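Local coordinates for protein (congerin I) (Conger myriaster, PDB 1C1L) that binds beta-galactosides such as lactose as a homodimeric lectin of the galectin family, although its physiological role is not yet known, at residues Leu18-Phe23 and Pro121-Ala126; Leu44-Arg49 and Phe88-Ser93; Asn57-Asn62 and Ile101-Gly106. All coordinates share one frame; numbering follows the deposited sequence.

From the N terminus, strand 18-24 enters one sheet of the galectin sandwich, and contact 1 closes the longest loop, returning only at strand 122-127 of the opposite sheet. Contacts 2 and 3 lie nested inside it. Contact 2 joins 44-49 to 88-93 and contact 3 joins 57-62 to 101-106; their segments alternate along the chain, so the two cross. Backbone pairing joins them within each sheet: Asp47 N lies 2.8 Å from Val60 O in one, and Thr91 O lies 2.8 Å from Asp102 N in the other. Leu18 O and Leu92 N, also 2.8 Å apart, connect contact 1 to contact 2. Contacts 2 and 3 both reach the bound galactose.

Contact 1: Leu18-Phe23 and Pro121-Ala126; sequences LTVGGF and PFLSLA
Leu123 packs against Leu18 and Val20 where the two sheets of the galectin beta-sandwich face each other near the subunit interface. The backbones are well separated, with CA of Val20 9.0 Å from CA of Leu125, the nearest such pair, so the side chains do all the bridging. Together the segments bury 128 Å² against each other.

The side chain of Leu123 can be followed outward. Its CB leaves the strand toward 18-23, but at 5.1 Å from Leu18 CD2 it is still short of contact. CG stands anti to the backbone N (chi1 168°), which carries the branch point toward 18-23; it lies 4.5 Å from Val20 CG1. The fork then divides around that same methyl: CD2 approaches Val20 CG1 to 3.9 Å, and CD1 approaches Val20 CG1 to 4.0 Å. Nearly equal distances mean that Val20 CG1 is gripped by both prongs instead of resting on one. The two side chains cross obliquely.

Leu18 makes the looser end of the contact. Its CD2 comes within 4.4 Å of Leu123 CD2, at the limit of van der Waals packing.

Surrounding residues set this interior in the dimer. Val134, on the strand next to 18-24, touches both Leu18 and Leu123, and Leu5 of the second subunit packs on the same two leucines. Phe122 and Leu123 also pair in parallel with a strand of that subunit, continuing the sheet across the interface. Within the chain, Val20 is further lined by Ile90, Val33 and Leu131; its CG2 is tucked in among the backbone substituents of its own residue, and CG1 is the branch turned to the two methyls of Leu123.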
loop_
_atom_site.group_PDB
_atom_site.type_symbol
_atom_site.label_atom_id
_atom_site.label_comp_id
_atom_site.label_asym_id
_atom_site.label_seq_id
_atom_site.Cartn_x
_atom_site.Cartn_y
_atom_site.Cartn_z
ATOM N N LEU A 18 0.951 10.184 3.418
ATOM C CA LEU A 18 0.473 9.097 2.592
ATOM C C LEU A 18 0.434 9.559 1.137
ATOM O O LEU A 18 -0.233 10.550 0.826
ATOM C CB LEU A 18 -0.925 8.684 3.037
ATOM C CG LEU A 18 -1.639 7.617 2.227
ATOM C CD1 LEU A 18 -0.953 6.286 2.463
ATOM C CD2 LEU A 18 -3.095 7.520 2.639
ATOM N N THR A 19 1.163 8.947 0.221
ATOM C CA THR A 19 1.093 9.304 -1.187
ATOM C C THR A 19 0.348 8.200 -1.908
ATOM O O THR A 19 0.631 7.022 -1.677
ATOM C CB THR A 19 2.503 9.450 -1.782
ATOM O OG1 THR A 19 3.092 10.540 -1.086
ATOM C CG2 THR A 19 2.540 9.734 -3.281
ATOM N N VAL A 20 -0.625 8.560 -2.739
ATOM C CA VAL A 20 -1.291 7.603 -3.588
ATOM C C VAL A 20 -0.873 7.964 -5.011
ATOM O O VAL A 20 -0.743 9.151 -5.363
ATOM C CB VAL A 20 -2.837 7.687 -3.421
ATOM C CG1 VAL A 20 -3.198 7.162 -2.038
ATOM C CG2 VAL A 20 -3.350 9.113 -3.561
ATOM N N GLY A 21 -0.595 6.963 -5.828
ATOM C CA GLY A 21 -0.222 7.169 -7.211
ATOM C C GLY A 21 -1.011 6.211 -8.077
ATOM O O GLY A 21 -1.467 5.153 -7.613
ATOM N N GLY A 22 -1.184 6.552 -9.336
ATOM C CA GLY A 22 -1.899 5.687 -10.237
ATOM C C GLY A 22 -2.089 6.349 -11.582
ATOM O O GLY A 22 -1.431 7.343 -11.886
ATOM N N PHE A 23 -3.001 5.814 -12.371
ATOM C CA PHE A 23 -3.251 6.327 -13.711
ATOM C C PHE A 23 -4.716 6.658 -13.860
ATOM O O PHE A 23 -5.559 5.865 -13.464
ATOM C CB PHE A 23 -2.881 5.284 -14.769
ATOM C CG PHE A 23 -1.379 5.097 -14.861
ATOM C CD1 PHE A 23 -0.630 5.907 -15.709
ATOM C CD2 PHE A 23 -0.755 4.139 -14.061
ATOM C CE1 PHE A 23 0.755 5.754 -15.755
ATOM C CE2 PHE A 23 0.629 3.997 -14.111
ATOM C CZ PHE A 23 1.386 4.803 -14.954
ATOM N N PRO A 121 -7.734 4.062 9.163
ATOM C CA PRO A 121 -7.434 2.681 8.770
ATOM C C PRO A 121 -7.757 2.272 7.344
ATOM O O PRO A 121 -7.376 1.184 6.911
ATOM C CB PRO A 121 -8.196 1.867 9.778
ATOM C CG PRO A 121 -9.463 2.673 9.913
ATOM C CD PRO A 121 -8.917 4.084 10.022
ATOM N N PHE A 122 -8.486 3.098 6.599
ATOM C CA PHE A 122 -8.993 2.692 5.306
ATOM C C PHE A 122 -8.699 3.682 4.185
ATOM O O PHE A 122 -8.828 4.904 4.351
ATOM C CB PHE A 122 -10.496 2.470 5.473
ATOM C CG PHE A 122 -11.252 2.125 4.204
ATOM C CD1 PHE A 122 -11.381 0.792 3.823
ATOM C CD2 PHE A 122 -11.803 3.145 3.416
ATOM C CE1 PHE A 122 -12.066 0.473 2.648
ATOM C CE2 PHE A 122 -12.481 2.819 2.243
ATOM C CZ PHE A 122 -12.611 1.486 1.865
ATOM N N LEU A 123 -8.358 3.099 3.040
ATOM C CA LEU A 123 -8.089 3.860 1.830
ATOM C C LEU A 123 -8.730 3.184 0.626
ATOM O O LEU A 123 -8.619 1.959 0.458
ATOM C CB LEU A 123 -6.571 3.965 1.594
ATOM C CG LEU A 123 -6.057 4.492 0.229
ATOM C CD1 LEU A 123 -6.380 5.962 0.085
ATOM C CD2 LEU A 123 -4.568 4.259 0.110
ATOM N N SER A 124 -9.407 3.963 -0.226
ATOM C CA SER A 124 -9.878 3.448 -1.493
ATOM C C SER A 124 -9.772 4.528 -2.558
ATOM O O SER A 124 -9.835 5.734 -2.280
ATOM C CB SER A 124 -11.352 2.982 -1.384
ATOM O OG SER A 124 -12.352 3.981 -1.168
ATOM N N LEU A 125 -9.666 4.083 -3.789
ATOM C CA LEU A 125 -9.742 4.960 -4.928
ATOM C C LEU A 125 -11.024 4.503 -5.595
ATOM O O LEU A 125 -11.285 3.298 -5.641
ATOM C CB LEU A 125 -8.534 4.733 -5.812
ATOM C CG LEU A 125 -8.463 5.468 -7.130
ATOM C CD1 LEU A 125 -7.095 6.098 -7.288
ATOM C CD2 LEU A 125 -8.801 4.502 -8.243
ATOM N N ALA A 126 -11.904 5.404 -6.016
ATOM C CA ALA A 126 -13.110 5.012 -6.730
ATOM C C ALA A 126 -13.218 5.785 -8.039
ATOM O O ALA A 126 -12.600 6.833 -8.227
ATOM C CB ALA A 126 -14.367 5.303 -5.903
#

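Contact 2: Leu44-Arg49 and Phe88-Ser93; sequences LHLDHR and FEITLS. With GAL (beta-D-galactopyranose), chain B; BGC (beta-D-glucopyranose), chain C.
The His48 imidazole meets Ile90 obliquely, with CE1 4.2 Å from Ile90 CD1, while two further flat groups on the same strand, His45 and Arg49, present their edges to the sugar. This strand belongs to the galactose-binding sheet of the galectin beta-sandwich. It runs almost antiparallel to 88-93 in the opposing sheet, at 158°, and its side chains alternate: Leu44, Leu46 and His48 point into the core, His45, Asp47 and Arg49 into the lactose site.

At the edge of the His45 ring, near its plane, NE2 hydrogen-bonds to galactose O4 at 2.7 Å; Asn34 holds the other ring nitrogen, ND1, which should fix the ring's rotation. The Arg49 guanidinium likewise works through its edge. Its NH1 donates to glucose O3 at 2.8 Å, and NH2 reaches both galactose O4 and galactose O5 at 3.0 Å, so one group spans both sugars. Asp47 holds it in place: NE donates to OD2 at 2.8 Å and 172°, exactly in the guanidinium plane but 36° out of the carboxylate plane. Arg30 NH1 forms a second salt bridge to the same OD2, and the carboxylate of Asp55 pairs with Arg49 NH1.

Beside the His48 contact, two apolar pairs fill out the core side, Leu44 with Leu92 and Leu46 with Ile90, each meeting tip to tip. Leu44 CD2 meets Leu92 CD2 at 4.0 Å. Leu46, its CG anti to the backbone N, brings CD2 to Ile90, where it lies 4.0 Å from Ile90 CD1 and also touches CG2 of that isoleucine.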
loop_
_atom_site.group_PDB
_atom_site.type_symbol
_atom_site.label_atom_id
_atom_site.label_comp_id
_atom_site.label_asym_id
_atom_site.label_seq_id
_atom_site.Cartn_x
_atom_site.Cartn_y
_atom_site.Cartn_z
ATOM N N LEU A 44 -12.270 12.033 4.333
ATOM C CA LEU A 44 -12.003 12.844 3.160
ATOM C C LEU A 44 -12.346 12.044 1.923
ATOM O O LEU A 44 -11.944 10.883 1.779
ATOM C CB LEU A 44 -10.518 13.270 3.110
ATOM C CG LEU A 44 -10.066 14.042 1.857
ATOM C CD1 LEU A 44 -10.737 15.397 1.788
ATOM C CD2 LEU A 44 -8.554 14.177 1.880
ATOM N N HIS A 45 -13.164 12.679 1.085
ATOM C CA HIS A 45 -13.524 12.184 -0.229
ATOM C C HIS A 45 -12.991 13.289 -1.118
ATOM O O HIS A 45 -13.476 14.421 -1.025
ATOM C CB HIS A 45 -15.044 12.076 -0.368
ATOM C CG HIS A 45 -15.562 11.848 -1.786
ATOM N ND1 HIS A 45 -15.558 10.750 -2.520
ATOM C CD2 HIS A 45 -16.244 12.802 -2.507
ATOM C CE1 HIS A 45 -16.187 10.982 -3.643
ATOM N NE2 HIS A 45 -16.589 12.221 -3.627
ATOM N N LEU A 46 -12.009 13.021 -1.974
ATOM C CA LEU A 46 -11.398 14.026 -2.821
ATOM C C LEU A 46 -11.726 13.622 -4.239
ATOM O O LEU A 46 -11.145 12.670 -4.773
ATOM C CB LEU A 46 -9.882 14.027 -2.585
ATOM C CG LEU A 46 -9.031 14.874 -3.541
ATOM C CD1 LEU A 46 -9.305 16.349 -3.329
ATOM C CD2 LEU A 46 -7.577 14.560 -3.318
ATOM N N ASP A 47 -12.684 14.312 -4.849
ATOM C CA ASP A 47 -13.194 13.955 -6.155
ATOM C C ASP A 47 -12.713 14.894 -7.264
ATOM O O ASP A 47 -12.911 16.113 -7.188
ATOM C CB ASP A 47 -14.726 13.950 -6.061
ATOM C CG ASP A 47 -15.442 13.109 -7.102
ATOM O OD1 ASP A 47 -14.892 12.159 -7.644
ATOM O OD2 ASP A 47 -16.592 13.409 -7.367
ATOM N N HIS A 48 -11.979 14.370 -8.247
ATOM C CA HIS A 48 -11.571 15.143 -9.411
ATOM C C HIS A 48 -12.573 14.845 -10.497
ATOM O O HIS A 48 -12.650 13.721 -10.995
ATOM C CB HIS A 48 -10.167 14.759 -9.917
ATOM C CG HIS A 48 -9.045 15.430 -9.130
ATOM N ND1 HIS A 48 -8.587 15.061 -7.954
ATOM C CD2 HIS A 48 -8.326 16.551 -9.489
ATOM C CE1 HIS A 48 -7.651 15.871 -7.563
ATOM N NE2 HIS A 48 -7.493 16.776 -8.491
ATOM N N ARG A 49 -13.387 15.839 -10.818
ATOM C CA ARG A 49 -14.430 15.695 -11.814
ATOM C C ARG A 49 -13.993 16.358 -13.104
ATOM O O ARG A 49 -13.821 17.582 -13.188
ATOM C CB ARG A 49 -15.724 16.340 -11.307
ATOM C CG ARG A 49 -16.209 15.742 -10.003
ATOM C CD ARG A 49 -17.465 16.430 -9.530
ATOM N NE ARG A 49 -17.967 15.682 -8.398
ATOM C CZ ARG A 49 -19.087 15.924 -7.733
ATOM N NH1 ARG A 49 -19.868 16.940 -8.062
ATOM N NH2 ARG A 49 -19.410 15.140 -6.712
ATOM N N PHE A 88 -0.785 10.129 -11.825
ATOM C CA PHE A 88 -0.964 11.180 -10.839
ATOM C C PHE A 88 -0.380 10.683 -9.520
ATOM O O PHE A 88 -0.246 9.474 -9.298
ATOM C CB PHE A 88 -2.468 11.514 -10.616
ATOM C CG PHE A 88 -3.261 10.399 -9.945
ATOM C CD1 PHE A 88 -3.788 9.364 -10.721
ATOM C CD2 PHE A 88 -3.401 10.370 -8.546
ATOM C CE1 PHE A 88 -4.440 8.299 -10.102
ATOM C CE2 PHE A 88 -4.050 9.302 -7.937
ATOM C CZ PHE A 88 -4.567 8.263 -8.713
ATOM N N GLU A 89 -0.060 11.630 -8.647
ATOM C CA GLU A 89 0.297 11.353 -7.263
ATOM C C GLU A 89 -0.328 12.449 -6.426
ATOM O O GLU A 89 -0.288 13.639 -6.803
ATOM C CB GLU A 89 1.771 11.433 -6.950
ATOM C CG GLU A 89 2.482 10.162 -7.325
ATOM C CD GLU A 89 3.990 10.144 -7.131
ATOM O OE1 GLU A 89 4.554 11.062 -6.535
ATOM O OE2 GLU A 89 4.616 9.195 -7.583
ATOM N N ILE A 90 -0.933 12.054 -5.323
ATOM C CA ILE A 90 -1.497 12.986 -4.372
ATOM C C ILE A 90 -0.983 12.561 -2.998
ATOM O O ILE A 90 -1.072 11.385 -2.629
ATOM C CB ILE A 90 -3.047 12.930 -4.439
ATOM C CG1 ILE A 90 -3.561 13.347 -5.812
ATOM C CG2 ILE A 90 -3.592 13.858 -3.358
ATOM C CD1 ILE A 90 -5.037 12.948 -5.997
ATOM N N THR A 91 -0.429 13.493 -2.238
ATOM C CA THR A 91 0.035 13.234 -0.885
ATOM C C THR A 91 -0.899 13.900 0.112
ATOM O O THR A 91 -1.236 15.088 0.015
ATOM C CB THR A 91 1.447 13.783 -0.665
ATOM O OG1 THR A 91 2.264 13.148 -1.633
ATOM C CG2 THR A 91 1.969 13.549 0.761
ATOM N N LEU A 92 -1.263 13.128 1.119
ATOM C CA LEU A 92 -2.153 13.567 2.165
ATOM C C LEU A 92 -1.444 13.475 3.505
ATOM O O LEU A 92 -0.709 12.521 3.780
ATOM C CB LEU A 92 -3.382 12.682 2.256
ATOM C CG LEU A 92 -4.225 12.289 1.055
ATOM C CD1 LEU A 92 -5.319 11.324 1.472
ATOM C CD2 LEU A 92 -4.883 13.529 0.489
ATOM N N SER A 93 -1.656 14.474 4.332
ATOM C CA SER A 93 -1.242 14.442 5.710
ATOM C C SER A 93 -2.340 15.176 6.469
ATOM O O SER A 93 -3.231 15.797 5.864
ATOM C CB SER A 93 0.119 15.132 5.881
ATOM O OG SER A 93 0.191 16.474 5.412
HETATM C C1 GAL B . -22.266 13.765 -4.917
HETATM C C2 GAL B . -21.800 12.513 -5.661
HETATM C C3 GAL B . -20.982 11.610 -4.735
HETATM C C4 GAL B . -19.856 12.407 -4.051
HETATM C C5 GAL B . -20.424 13.666 -3.408
HETATM C C6 GAL B . -19.344 14.540 -2.807
HETATM O O2 GAL B . -22.940 11.805 -6.131
HETATM O O3 GAL B . -20.436 10.547 -5.499
HETATM O O4 GAL B . -18.883 12.748 -5.027
HETATM O O5 GAL B . -21.147 14.459 -4.380
HETATM O O6 GAL B . -19.908 15.661 -2.173
HETATM C C2 BGC C . -23.926 18.257 -5.549
HETATM C C3 BGC C . -23.189 17.019 -6.089
HETATM C C4 BGC C . -23.496 15.820 -5.211
HETATM C C5 BGC C . -25.017 15.623 -5.123
HETATM C C6 BGC C . -25.405 14.452 -4.246
HETATM C C1 BGC C . -25.417 17.966 -5.392
HETATM O O1 BGC C . -26.033 19.029 -4.777
HETATM O O2 BGC C . -23.746 19.339 -6.452
HETATM O O3 BGC C . -21.797 17.271 -6.099
HETATM O O4 BGC C . -22.889 14.632 -5.789
HETATM O O5 BGC C . -25.597 16.809 -4.556
HETATM O O6 BGC C . -24.929 14.609 -2.918
#

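Contact 3: Asn57-Asn62 and Ile101-Gly106; sequences NTIVMN and IDILDG. With GAL (beta-D-galactopyranose), chain B.
The core behind the galactose site is closed here by Ile59 and Met61 of the sugar-binding sheet, which meet Ile103 and Ile101 of the opposite sheet. The contact is small, 104 Å² in all, and rests on two apolar pairs between backbones that stay far apart: CA of Met61 is 10.5 Å from CA of Ile101, and CA of Ile59 is 11.4 Å from CA of Ile103.

The tighter pair is Met61 with Ile101, whose side chains lie alongside one another, pointing opposite ways. Met61 SD comes to 3.6 Å from Ile101 CD1. Its chain is extended through chi2, then bends at chi3 (-86°), turning CE aside so that the sulfur rather than the terminal methyl does the touching. Ile59 and Ile103 meet more loosely by their methyl ends, CD1 to CD1 at 4.2 Å. Leu109, from the edge strand 108-112, packs on both Ile59 and Met61.

In this galectin beta-sandwich the side chains of 57-62 alternate between core and sugar. Val60 and Asn62, interleaved with the core residues, face the galactose. Asn62 ND2 donates to galactose O6 at 2.9 Å, nearly straight at 171°, while Val60 CG1 lies 3.9 Å from the same oxygen. The amide is held from both ends, since ND2 also bonds to the backbone O of Glu72 and OD1 accepts from Arg114; this should fix the rotation of the group at O6.

A G1 beta bulge, with Asn57 and Thr58 both facing Arg49, lies at the corner the chain turns at Asn57. Beyond Ile103 the other segment enters a type II beta turn, closed by Gly106 N bonding to Ile103 O at 2.9 Å.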
loop_
_atom_site.group_PDB
_atom_site.type_symbol
_atom_site.label_atom_id
_atom_site.label_comp_id
_atom_site.label_asym_id
_atom_site.label_seq_id
_atom_site.Cartn_x
_atom_site.Cartn_y
_atom_site.Cartn_z
ATOM N N ASN A 57 -13.898 19.908 -14.832
ATOM C CA ASN A 57 -12.622 20.194 -14.182
ATOM C C ASN A 57 -12.716 20.900 -12.839
ATOM O O ASN A 57 -12.075 21.915 -12.529
ATOM C CB ASN A 57 -11.738 20.974 -15.155
ATOM C CG ASN A 57 -11.327 20.143 -16.363
ATOM O OD1 ASN A 57 -11.472 18.921 -16.413
ATOM N ND2 ASN A 57 -10.772 20.688 -17.425
ATOM N N THR A 58 -13.495 20.237 -11.995
ATOM C CA THR A 58 -13.764 20.722 -10.653
ATOM C C THR A 58 -13.318 19.672 -9.636
ATOM O O THR A 58 -13.479 18.471 -9.868
ATOM C CB THR A 58 -15.282 20.997 -10.462
ATOM O OG1 THR A 58 -15.702 21.841 -11.528
ATOM C CG2 THR A 58 -15.597 21.643 -9.115
ATOM N N ILE A 59 -12.695 20.114 -8.556
ATOM C CA ILE A 59 -12.325 19.265 -7.429
ATOM C C ILE A 59 -13.421 19.515 -6.407
ATOM O O ILE A 59 -13.745 20.670 -6.088
ATOM C CB ILE A 59 -10.971 19.676 -6.793
ATOM C CG1 ILE A 59 -9.818 19.478 -7.765
ATOM C CG2 ILE A 59 -10.734 18.820 -5.536
ATOM C CD1 ILE A 59 -8.543 20.208 -7.297
ATOM N N VAL A 60 -13.992 18.438 -5.891
ATOM C CA VAL A 60 -15.006 18.485 -4.864
ATOM C C VAL A 60 -14.460 17.687 -3.686
ATOM O O VAL A 60 -14.053 16.531 -3.847
ATOM C CB VAL A 60 -16.321 17.846 -5.351
ATOM C CG1 VAL A 60 -17.341 17.811 -4.220
ATOM C CG2 VAL A 60 -16.887 18.653 -6.515
ATOM N N MET A 61 -14.483 18.272 -2.510
ATOM C CA MET A 61 -14.057 17.634 -1.278
ATOM C C MET A 61 -15.238 17.580 -0.328
ATOM O O MET A 61 -16.016 18.540 -0.207
ATOM C CB MET A 61 -12.940 18.424 -0.632
ATOM C CG MET A 61 -11.682 18.404 -1.474
ATOM S SD MET A 61 -10.399 19.439 -0.744
ATOM C CE MET A 61 -10.875 20.984 -1.464
ATOM N N ASN A 62 -15.388 16.446 0.344
ATOM C CA ASN A 62 -16.466 16.281 1.286
ATOM C C ASN A 62 -16.123 15.127 2.220
ATOM O O ASN A 62 -15.044 14.527 2.089
ATOM C CB ASN A 62 -17.746 15.989 0.519
ATOM C CG ASN A 62 -18.992 16.445 1.265
ATOM O OD1 ASN A 62 -18.978 16.756 2.458
ATOM N ND2 ASN A 62 -20.135 16.470 0.597
ATOM N N ILE A 101 -3.643 18.520 1.479
ATOM C CA ILE A 101 -3.656 17.766 0.234
ATOM C C ILE A 101 -2.646 18.387 -0.704
ATOM O O ILE A 101 -2.752 19.554 -1.104
ATOM C CB ILE A 101 -5.075 17.803 -0.368
ATOM C CG1 ILE A 101 -6.079 17.206 0.620
ATOM C CG2 ILE A 101 -5.106 17.019 -1.685
ATOM C CD1 ILE A 101 -7.480 17.849 0.588
ATOM N N ASP A 102 -1.621 17.647 -1.049
ATOM C CA ASP A 102 -0.610 18.143 -1.945
ATOM C C ASP A 102 -0.696 17.342 -3.233
ATOM O O ASP A 102 -0.298 16.175 -3.287
ATOM C CB ASP A 102 0.747 17.986 -1.240
ATOM C CG ASP A 102 1.990 18.427 -1.993
ATOM O OD1 ASP A 102 2.051 18.359 -3.219
ATOM O OD2 ASP A 102 2.939 18.837 -1.337
ATOM N N ILE A 103 -1.182 17.976 -4.301
ATOM C CA ILE A 103 -1.249 17.310 -5.584
ATOM C C ILE A 103 0.061 17.575 -6.318
ATOM O O ILE A 103 0.552 18.707 -6.399
ATOM C CB ILE A 103 -2.467 17.852 -6.362
ATOM C CG1 ILE A 103 -3.725 17.530 -5.572
ATOM C CG2 ILE A 103 -2.538 17.227 -7.755
ATOM C CD1 ILE A 103 -4.956 18.297 -6.067
ATOM N N LEU A 104 0.708 16.516 -6.787
ATOM C CA LEU A 104 1.978 16.656 -7.474
ATOM C C LEU A 104 1.774 17.462 -8.740
ATOM O O LEU A 104 0.910 17.133 -9.554
ATOM C CB LEU A 104 2.535 15.306 -7.826
ATOM C CG LEU A 104 3.869 15.294 -8.539
ATOM C CD1 LEU A 104 4.964 15.781 -7.605
ATOM C CD2 LEU A 104 4.110 13.889 -9.050
ATOM N N ASP A 105 2.617 18.479 -8.876
ATOM C CA ASP A 105 2.562 19.493 -9.925
ATOM C C ASP A 105 1.269 20.299 -9.949
ATOM O O ASP A 105 0.957 21.006 -10.908
ATOM C CB ASP A 105 2.772 18.829 -11.301
ATOM C CG ASP A 105 4.126 18.157 -11.460
ATOM O OD1 ASP A 105 5.133 18.723 -11.036
ATOM O OD2 ASP A 105 4.166 17.057 -12.014
ATOM N N GLY A 106 0.542 20.257 -8.842
ATOM C CA GLY A 106 -0.717 20.934 -8.724
ATOM C C GLY A 106 -0.786 21.723 -7.441
ATOM O O GLY A 106 0.244 22.056 -6.854
HETATM C C1 GAL B . -22.266 13.765 -4.917
HETATM C C2 GAL B . -21.800 12.513 -5.661
HETATM C C3 GAL B . -20.982 11.610 -4.735
HETATM C C4 GAL B . -19.856 12.407 -4.051
HETATM C C5 GAL B . -20.424 13.666 -3.408
HETATM C C6 GAL B . -19.344 14.540 -2.807
HETATM O O2 GAL B . -22.940 11.805 -6.131
HETATM O O3 GAL B . -20.436 10.547 -5.499
HETATM O O4 GAL B . -18.883 12.748 -5.027
HETATM O O5 GAL B . -21.147 14.459 -4.380
HETATM O O6 GAL B . -19.908 15.661 -2.173
#